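Local coordinates for protein flavoredoxin (Methanosarcina acetivorans, PDB 3BNK) that binds flavin mononucleotide and probably carries electrons as a flavoprotein, at residues His55-Pro58 with Glu59-Glu63; Lys79-Tyr82 with Cys83-Ser87; Leu161-Pro165 with Asp166-Trp170. One frame throughout, in Å; residues are numbered along the deposited sequence.

Contact 1: His55-Pro58 with Glu59-Glu63; sequences HYTP and EGIAE. With FMN (flavin mononucleotide), chain D.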
# COMPACT_ATOMS: atom_id res chain seq x y z
N HIS B 55 14.26 -6.31 -12.68
CA HIS B 55 15.20 -6.02 -11.58
C HIS B 55 16.07 -7.20 -11.15
O HIS B 55 15.78 -8.37 -11.45
CB HIS B 55 14.48 -5.44 -10.36
CG HIS B 55 13.64 -4.24 -10.66
ND1 HIS B 55 13.99 -3.30 -11.60
CD2 HIS B 55 12.48 -3.81 -10.11
CE1 HIS B 55 13.06 -2.36 -11.64
NE2 HIS B 55 12.14 -2.64 -10.75
N TYR B 56 17.13 -6.87 -10.42
CA TYR B 56 18.10 -7.84 -9.93
C TYR B 56 17.59 -8.54 -8.67
O TYR B 56 17.92 -9.70 -8.42
CB TYR B 56 19.42 -7.11 -9.64
CG TYR B 56 20.59 -7.98 -9.27
CD1 TYR B 56 21.18 -8.84 -10.21
CD2 TYR B 56 21.16 -7.90 -8.00
CE1 TYR B 56 22.27 -9.62 -9.88
CE2 TYR B 56 22.25 -8.68 -7.66
CZ TYR B 56 22.80 -9.54 -8.60
OH TYR B 56 23.89 -10.31 -8.26
N THR B 57 16.78 -7.82 -7.90
CA THR B 57 16.27 -8.28 -6.62
C THR B 57 15.50 -9.64 -6.65
O THR B 57 15.73 -10.48 -5.78
CB THR B 57 15.49 -7.14 -5.90
OG1 THR B 57 16.38 -6.04 -5.65
CG2 THR B 57 14.86 -7.61 -4.58
N PRO B 58 14.60 -9.85 -7.66
CA PRO B 58 13.80 -11.10 -7.68
C PRO B 58 14.61 -12.39 -7.68
O PRO B 58 14.19 -13.34 -7.02
CB PRO B 58 13.00 -10.99 -8.98
CG PRO B 58 12.93 -9.54 -9.25
CD PRO B 58 14.24 -8.98 -8.80
N GLU B 59 15.75 -12.42 -8.39
CA GLU B 59 16.67 -13.57 -8.35
C GLU B 59 17.04 -13.94 -6.92
O GLU B 59 17.10 -15.10 -6.58
CB GLU B 59 17.99 -13.29 -9.08
CG GLU B 59 17.86 -12.84 -10.51
CD GLU B 59 19.21 -12.64 -11.16
OE1 GLU B 59 20.21 -13.24 -10.68
OE2 GLU B 59 19.26 -11.89 -12.17
N GLY B 60 17.32 -12.92 -6.11
CA GLY B 60 17.71 -13.12 -4.72
C GLY B 60 16.56 -13.58 -3.84
O GLY B 60 16.73 -14.49 -3.02
N ILE B 61 15.39 -12.97 -4.00
CA ILE B 61 14.22 -13.41 -3.25
C ILE B 61 13.85 -14.86 -3.62
O ILE B 61 13.56 -15.67 -2.74
CB ILE B 61 13.02 -12.44 -3.36
CG1 ILE B 61 13.44 -11.04 -2.89
CG2 ILE B 61 11.86 -12.94 -2.53
CD1 ILE B 61 12.33 -10.00 -2.93
N ALA B 62 13.91 -15.19 -4.91
CA ALA B 62 13.69 -16.57 -5.35
C ALA B 62 14.71 -17.55 -4.76
O ALA B 62 14.33 -18.63 -4.33
CB ALA B 62 13.66 -16.66 -6.89
N GLU B 63 15.99 -17.16 -4.72
CA GLU B 63 17.09 -18.00 -4.20
C GLU B 63 16.87 -18.33 -2.72
O GLU B 63 16.92 -19.50 -2.31
CB GLU B 63 18.44 -17.27 -4.35
CG GLU B 63 18.89 -16.89 -5.79
CD GLU B 63 20.18 -16.00 -5.87
OE1 GLU B 63 20.88 -15.79 -4.86
OE2 GLU B 63 20.50 -15.52 -6.99
N1 FMN D . 10.47 -1.10 -8.65
C2 FMN D . 9.59 -2.15 -8.47
O2 FMN D . 9.72 -3.15 -9.17
N3 FMN D . 8.60 -2.09 -7.52
C4 FMN D . 8.48 -0.95 -6.74
O4 FMN D . 7.59 -0.89 -5.90
C4A FMN D . 9.36 0.12 -6.92
N5 FMN D . 9.25 1.28 -6.15
C5A FMN D . 10.13 2.33 -6.31
C6 FMN D . 10.00 3.46 -5.49
C7 FMN D . 10.88 4.54 -5.65
C7M FMN D . 10.77 5.69 -4.69
C8 FMN D . 11.89 4.48 -6.62
C8M FMN D . 13.00 5.51 -6.65
C9 FMN D . 12.02 3.34 -7.42
C9A FMN D . 11.15 2.25 -7.27
N10 FMN D . 11.28 1.10 -8.05
C10 FMN D . 10.37 0.05 -7.88
C1' FMN D . 12.42 0.95 -9.02
C2' FMN D . 13.54 0.05 -8.48
O2' FMN D . 13.80 0.35 -7.12
C3' FMN D . 14.84 0.28 -9.26
O3' FMN D . 14.72 -0.04 -10.63
C4' FMN D . 16.01 -0.45 -8.60
O4' FMN D . 17.20 0.01 -9.18
C5' FMN D . 15.96 -1.97 -8.72
O5' FMN D . 17.10 -2.41 -8.00
P FMN D . 17.80 -3.84 -8.27
O1P FMN D . 18.02 -4.01 -9.74
O2P FMN D . 16.85 -4.91 -7.80
O3P FMN D . 19.09 -3.98 -7.51

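Contact 2: Lys79-Tyr82 with Cys83-Ser87; sequences KTDY and CGLVS. With FMN (flavin mononucleotide), chain D.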
# COMPACT_ATOMS: atom_id res chain seq x y z
N LYS B 79 19.91 8.51 -0.25
CA LYS B 79 20.33 7.09 -0.26
C LYS B 79 19.19 6.19 -0.73
O LYS B 79 19.41 5.27 -1.53
CB LYS B 79 20.80 6.64 1.12
CG LYS B 79 22.24 6.95 1.46
CD LYS B 79 22.67 6.24 2.74
CE LYS B 79 24.15 6.52 3.08
NZ LYS B 79 24.55 5.94 4.40
N THR B 80 17.99 6.47 -0.23
CA THR B 80 16.78 5.75 -0.62
C THR B 80 16.54 5.83 -2.13
O THR B 80 16.42 4.80 -2.80
CB THR B 80 15.52 6.25 0.15
OG1 THR B 80 15.73 6.12 1.56
CG2 THR B 80 14.27 5.45 -0.25
N ASP B 81 16.48 7.06 -2.65
CA ASP B 81 16.24 7.29 -4.07
C ASP B 81 17.32 6.64 -4.95
O ASP B 81 17.02 6.04 -5.99
CB ASP B 81 16.16 8.79 -4.34
CG ASP B 81 15.44 9.11 -5.62
OD1 ASP B 81 14.30 8.61 -5.82
OD2 ASP B 81 16.02 9.84 -6.44
N TYR B 82 18.57 6.74 -4.49
CA TYR B 82 19.72 6.11 -5.12
C TYR B 82 19.55 4.60 -5.29
O TYR B 82 19.94 4.04 -6.31
CB TYR B 82 20.99 6.40 -4.32
CG TYR B 82 22.24 5.72 -4.86
CD1 TYR B 82 22.77 6.10 -6.11
CD2 TYR B 82 22.89 4.71 -4.14
CE1 TYR B 82 23.91 5.49 -6.62
CE2 TYR B 82 24.04 4.09 -4.65
CZ TYR B 82 24.53 4.48 -5.90
OH TYR B 82 25.66 3.91 -6.42
N CYS B 83 18.95 3.97 -4.29
CA CYS B 83 18.62 2.55 -4.33
C CYS B 83 17.52 2.23 -5.33
O CYS B 83 17.37 1.08 -5.73
CB CYS B 83 18.22 2.07 -2.93
SG CYS B 83 19.64 1.81 -1.89
N GLY B 84 16.74 3.24 -5.72
CA GLY B 84 15.74 3.07 -6.78
C GLY B 84 16.19 3.55 -8.15
O GLY B 84 15.38 3.58 -9.07
N LEU B 85 17.47 3.89 -8.29
CA LEU B 85 18.03 4.42 -9.54
C LEU B 85 19.08 3.48 -10.12
O LEU B 85 19.33 3.48 -11.32
CB LEU B 85 18.67 5.80 -9.30
CG LEU B 85 17.74 7.02 -9.25
CD1 LEU B 85 18.51 8.26 -8.81
CD2 LEU B 85 17.07 7.25 -10.61
N VAL B 86 19.70 2.68 -9.25
CA VAL B 86 20.77 1.79 -9.67
C VAL B 86 20.46 0.33 -9.36
O VAL B 86 19.81 0.01 -8.36
CB VAL B 86 22.15 2.21 -9.07
CG1 VAL B 86 23.25 1.50 -9.80
CG2 VAL B 86 22.38 3.70 -9.26
N SER B 87 20.91 -0.56 -10.24
CA SER B 87 20.66 -1.99 -10.05
C SER B 87 21.86 -2.71 -9.43
O SER B 87 23.01 -2.37 -9.71
CB SER B 87 20.27 -2.63 -11.39
OG SER B 87 20.17 -4.03 -11.25
N1 FMN D . 10.47 -1.10 -8.65
C2 FMN D . 9.59 -2.15 -8.47
O2 FMN D . 9.72 -3.15 -9.17
N3 FMN D . 8.60 -2.09 -7.52
C4 FMN D . 8.48 -0.95 -6.74
O4 FMN D . 7.59 -0.89 -5.90
C4A FMN D . 9.36 0.12 -6.92
N5 FMN D . 9.25 1.28 -6.15
C5A FMN D . 10.13 2.33 -6.31
C6 FMN D . 10.00 3.46 -5.49
C7 FMN D . 10.88 4.54 -5.65
C7M FMN D . 10.77 5.69 -4.69
C8 FMN D . 11.89 4.48 -6.62
C8M FMN D . 13.00 5.51 -6.65
C9 FMN D . 12.02 3.34 -7.42
C9A FMN D . 11.15 2.25 -7.27
N10 FMN D . 11.28 1.10 -8.05
C10 FMN D . 10.37 0.05 -7.88
C1' FMN D . 12.42 0.95 -9.02
C2' FMN D . 13.54 0.05 -8.48
O2' FMN D . 13.80 0.35 -7.12
C3' FMN D . 14.84 0.28 -9.26
O3' FMN D . 14.72 -0.04 -10.63
C4' FMN D . 16.01 -0.45 -8.60
O4' FMN D . 17.20 0.01 -9.18
C5' FMN D . 15.96 -1.97 -8.72
O5' FMN D . 17.10 -2.41 -8.00
P FMN D . 17.80 -3.84 -8.27
O1P FMN D . 18.02 -4.01 -9.74
O2P FMN D . 16.85 -4.91 -7.80
O3P FMN D . 19.09 -3.98 -7.51

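Contact 3: Leu161-Pro165 with Asp166-Trp170; sequences LLTMP and DNSYW. With FMN (flavin mononucleotide), chain D.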
# COMPACT_ATOMS: atom_id res chain seq x y z
N LEU B 161 6.70 9.24 1.69
CA LEU B 161 5.57 8.86 0.84
C LEU B 161 5.95 9.16 -0.60
O LEU B 161 6.82 9.99 -0.87
CB LEU B 161 4.30 9.67 1.18
CG LEU B 161 3.87 9.75 2.64
CD1 LEU B 161 2.77 10.78 2.82
CD2 LEU B 161 3.42 8.38 3.16
N LEU B 162 5.28 8.48 -1.52
CA LEU B 162 5.64 8.56 -2.92
C LEU B 162 4.42 8.67 -3.77
O LEU B 162 3.40 8.04 -3.53
CB LEU B 162 6.48 7.35 -3.36
CG LEU B 162 6.79 7.23 -4.87
CD1 LEU B 162 7.81 8.28 -5.30
CD2 LEU B 162 7.27 5.83 -5.23
N THR B 163 4.56 9.48 -4.81
CA THR B 163 3.53 9.63 -5.80
C THR B 163 4.20 9.51 -7.19
O THR B 163 5.24 10.10 -7.44
CB THR B 163 2.74 10.93 -5.47
OG1 THR B 163 1.42 10.87 -5.99
CG2 THR B 163 3.45 12.15 -5.92
N MET B 164 3.63 8.66 -8.05
CA MET B 164 4.09 8.51 -9.44
C MET B 164 2.89 8.69 -10.39
O MET B 164 1.76 8.55 -9.96
CB MET B 164 4.77 7.15 -9.65
CG MET B 164 6.12 7.00 -8.94
SD MET B 164 6.94 5.44 -9.29
CE MET B 164 8.64 5.78 -8.83
N PRO B 165 3.13 9.00 -11.69
CA PRO B 165 4.38 9.23 -12.42
C PRO B 165 4.92 10.65 -12.28
O PRO B 165 5.96 10.97 -12.84
CB PRO B 165 4.00 8.97 -13.88
CG PRO B 165 2.61 9.43 -13.96
CD PRO B 165 1.98 9.10 -12.60
N ASP B 166 4.24 11.50 -11.52
CA ASP B 166 4.78 12.81 -11.18
C ASP B 166 6.13 12.70 -10.46
O ASP B 166 6.93 13.64 -10.48
CB ASP B 166 3.76 13.61 -10.36
CG ASP B 166 3.42 12.94 -9.05
OD1 ASP B 166 2.67 11.93 -9.04
OD2 ASP B 166 3.91 13.44 -8.03
N ASN B 167 6.38 11.55 -9.83
CA ASN B 167 7.65 11.27 -9.15
C ASN B 167 8.02 12.21 -8.00
O ASN B 167 9.07 12.85 -8.02
CB ASN B 167 8.80 11.14 -10.16
CG ASN B 167 8.61 9.98 -11.12
OD1 ASN B 167 7.80 9.07 -10.88
ND2 ASN B 167 9.35 10.00 -12.22
N SER B 168 7.15 12.29 -6.98
CA SER B 168 7.39 13.17 -5.82
C SER B 168 7.49 12.39 -4.51
O SER B 168 6.87 11.35 -4.34
CB SER B 168 6.30 14.24 -5.71
OG SER B 168 6.01 14.86 -6.96
N TYR B 169 8.30 12.90 -3.59
CA TYR B 169 8.30 12.43 -2.22
C TYR B 169 7.55 13.43 -1.37
O TYR B 169 7.50 14.63 -1.71
CB TYR B 169 9.72 12.28 -1.69
CG TYR B 169 10.51 11.10 -2.24
CD1 TYR B 169 11.67 11.32 -2.99
CD2 TYR B 169 10.13 9.78 -1.97
CE1 TYR B 169 12.42 10.27 -3.48
CE2 TYR B 169 10.89 8.70 -2.45
CZ TYR B 169 12.04 8.95 -3.20
OH TYR B 169 12.81 7.92 -3.71
N TRP B 170 6.96 12.92 -0.29
CA TRP B 170 6.19 13.71 0.67
C TRP B 170 6.47 13.14 2.06
O TRP B 170 6.90 11.99 2.21
CB TRP B 170 4.67 13.63 0.38
CG TRP B 170 4.34 13.82 -1.07
CD1 TRP B 170 4.32 12.85 -2.04
CD2 TRP B 170 4.01 15.05 -1.72
NE1 TRP B 170 4.00 13.41 -3.26
CE2 TRP B 170 3.80 14.76 -3.09
CE3 TRP B 170 3.86 16.37 -1.28
CZ2 TRP B 170 3.46 15.74 -4.02
CZ3 TRP B 170 3.52 17.35 -2.22
CH2 TRP B 170 3.32 17.02 -3.57
N1 FMN D . 10.47 -1.10 -8.65
C2 FMN D . 9.59 -2.15 -8.47
O2 FMN D . 9.72 -3.15 -9.17
N3 FMN D . 8.60 -2.09 -7.52
C4 FMN D . 8.48 -0.95 -6.74
O4 FMN D . 7.59 -0.89 -5.90
C4A FMN D . 9.36 0.12 -6.92
N5 FMN D . 9.25 1.28 -6.15
C5A FMN D . 10.13 2.33 -6.31
C6 FMN D . 10.00 3.46 -5.49
C7 FMN D . 10.88 4.54 -5.65
C7M FMN D . 10.77 5.69 -4.69
C8 FMN D . 11.89 4.48 -6.62
C8M FMN D . 13.00 5.51 -6.65
C9 FMN D . 12.02 3.34 -7.42
C9A FMN D . 11.15 2.25 -7.27
N10 FMN D . 11.28 1.10 -8.05
C10 FMN D . 10.37 0.05 -7.88
C1' FMN D . 12.42 0.95 -9.02
C2' FMN D . 13.54 0.05 -8.48
O2' FMN D . 13.80 0.35 -7.12
C3' FMN D . 14.84 0.28 -9.26
O3' FMN D . 14.72 -0.04 -10.63
C4' FMN D . 16.01 -0.45 -8.60
O4' FMN D . 17.20 0.01 -9.18
C5' FMN D . 15.96 -1.97 -8.72
O5' FMN D . 17.10 -2.41 -8.00
P FMN D . 17.80 -3.84 -8.27
O1P FMN D . 18.02 -4.01 -9.74
O2P FMN D . 16.85 -4.91 -7.80
O3P FMN D . 19.09 -3.98 -7.51

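Contact 1: His55-Pro58 with Glu59-Glu63
The phosphate-binding end of the FMN pocket lies at the N-terminal end of the helix that runs through Pro58-Glu63, where Thr57 and Ile61 meet one turn apart and His55, Tyr56 and Thr57 hold the cofactor. In the backbone, Ile61 N reaches Thr57 O at 3.1 Å, and Ala62 N binds Pro58 O at 2.8 Å with an N-H...O angle of 168°, both ordinary i to i+4 helical bonds. Above them the side chains of Thr57 and Ile61 cross obliquely, methyl CG2 of Thr57 lying 3.9 Å from CD1 of Ile61. With chi1 of Thr57 at -62°, CG2 is anti to the backbone N and is sent to Ile61, while the hydroxyl stays beside the N-H and can share its phosphate oxygen. Leu21 of strand 16-25 packs on both side chains, and Phe133 of strand 130-142 on Ile61. Nearby, the Tyr56 ring and the Glu59 carboxylate meet loosely (CD1 to OE2 4.1 Å), their planes 60° apart.

The phosphate is gripped by main-chain N-H groups and hydroxyls: Tyr56 N gives a straight bond to FMN O1P at 3.1 Å, and Thr57 N binds FMN O2P at 2.9 Å. The start of the helix would favour the negative charge there. His55 turns back along the cofactor, one ring face against C5' of the ribityl chain, and its NE2 makes a weak hydrogen bond to flavin N1. Thr57 OG1 also donates to FMN O2P, at a modelled 2.5 Å, short enough for the exact length to be doubtful.

Contact 2: Lys79-Tyr82 with Cys83-Ser87
Cys83 N bonds back to Lys79 O at 3.1 Å as helix 77-83 runs out, after which the chain leaves through mixed i+3 and i+4 bonds: Gly84 N reaches Asp81 O at 2.8 Å, and Tyr82 O accepts from both Leu85 N and Val86 N, each at 3.2 Å and from the same face of the carbonyl plane. The two donors differ in approach, Leu85 N standing well above that plane and Val86 N only 23° from it.

Among the side chains, Tyr82 and Val86 carry the apolar part. They meet at a slant, methyl CG2 of Val86 coming to 3.5 Å from ring carbon CE1 of Tyr82. CG anti to the backbone N (chi1 177°) puts the CE1 side of the tyrosine ring beside that methyl; Val91 packs against both residues. One position earlier, Leu85 lays CD1 beside the Asp81 carboxylate, 3.8 Å from OD2. That carboxylate has stronger partners elsewhere: Tyr169 and the backbone N-H groups of Leu180, Lys181 and Gly183 of the second subunit, which ties the helix end to the dimer interface.

The loop then turns to the cofactor. Ribityl O4' of FMN donates to Val86 O at 2.7 Å, and Ser87 OG gives its proton to FMN O1P at 2.6 Å while accepting from Glu89 N. Gly84 CA packs close to flavin methyl C8M. Beyond the helix, Val86 O thus serves the ribityl hydroxyl and Ser87 OG the phosphate, and the several N-H donors around Asp81 would be expected to stabilise its negative charge.

Contact 3: Leu161-Pro165 with Asp166-Trp170
In the hairpin of strands 160-163 and 168-178, Asp166 lies in the connecting loop 164-167, just after Pro165 and its cis peptide bond. The Asp166 side chain is folded back over the turn to cross that of Thr163 at about a right angle; its carboxylate position is less certain, and a bond from Thr163 OG1 is weak at best. Asn167, with positive phi (61°), and Ser168 both face Thr163, forming a G1 beta bulge. Asn167 lays OD1 against the Met164 chain, 3.3 Å from CG.

From Ser168 the pairing is regular: Ser168 N binds Thr163 O at 2.9 Å and Thr163 N returns to Ser168 O at 3.0 Å. Tyr169 pairs with Leu162 without hydrogen bonds, and CE2 of its ring is 4.2 Å from Leu162 CD1. Both reach the flavin methyl C7M, Tyr169 through OH at 3.2 Å and Leu162 through CD2 at 3.5 Å. Trp170 is joined to Leu161 by a pair of backbone bonds. Its indole presents an edge to Thr163 CG2, which lies in the ring plane, and NE1 is buried without a polar partner.

Strand 16-25 pairs with strand 160-163, Leu162 bonding to Met16, and Val18 packs on Leu162 and Tyr169. Tyr169 OH bonds to Asp81 on helix 77-83, and a strand of the second subunit pairs with Tyr169 and Trp170, carrying the sheet across the interface.

Overall arrangement
All three contacts converge on one FMN and take it from different ends. Contacts 1 and 2, with centres 16 Å apart, share the phosphate and meet directly, Tyr56 CB lying 3.6 Å from Ser87 OG. Contact 2 also follows the ribityl chain down to the dimethylbenzene end of the flavin, where contact 3 takes over; these centres are 14 Å apart, and a probable hydrogen bond of 2.7 Å joins Asp81 OD1 to Tyr169 OH. Contacts 1 and 3 do not touch, their nearest atoms about 9 Å apart, and are related through the cofactor. Contacts 2 and 3 both also meet the second subunit, so the methyl-bearing end of the flavin lies close to the dimer interface.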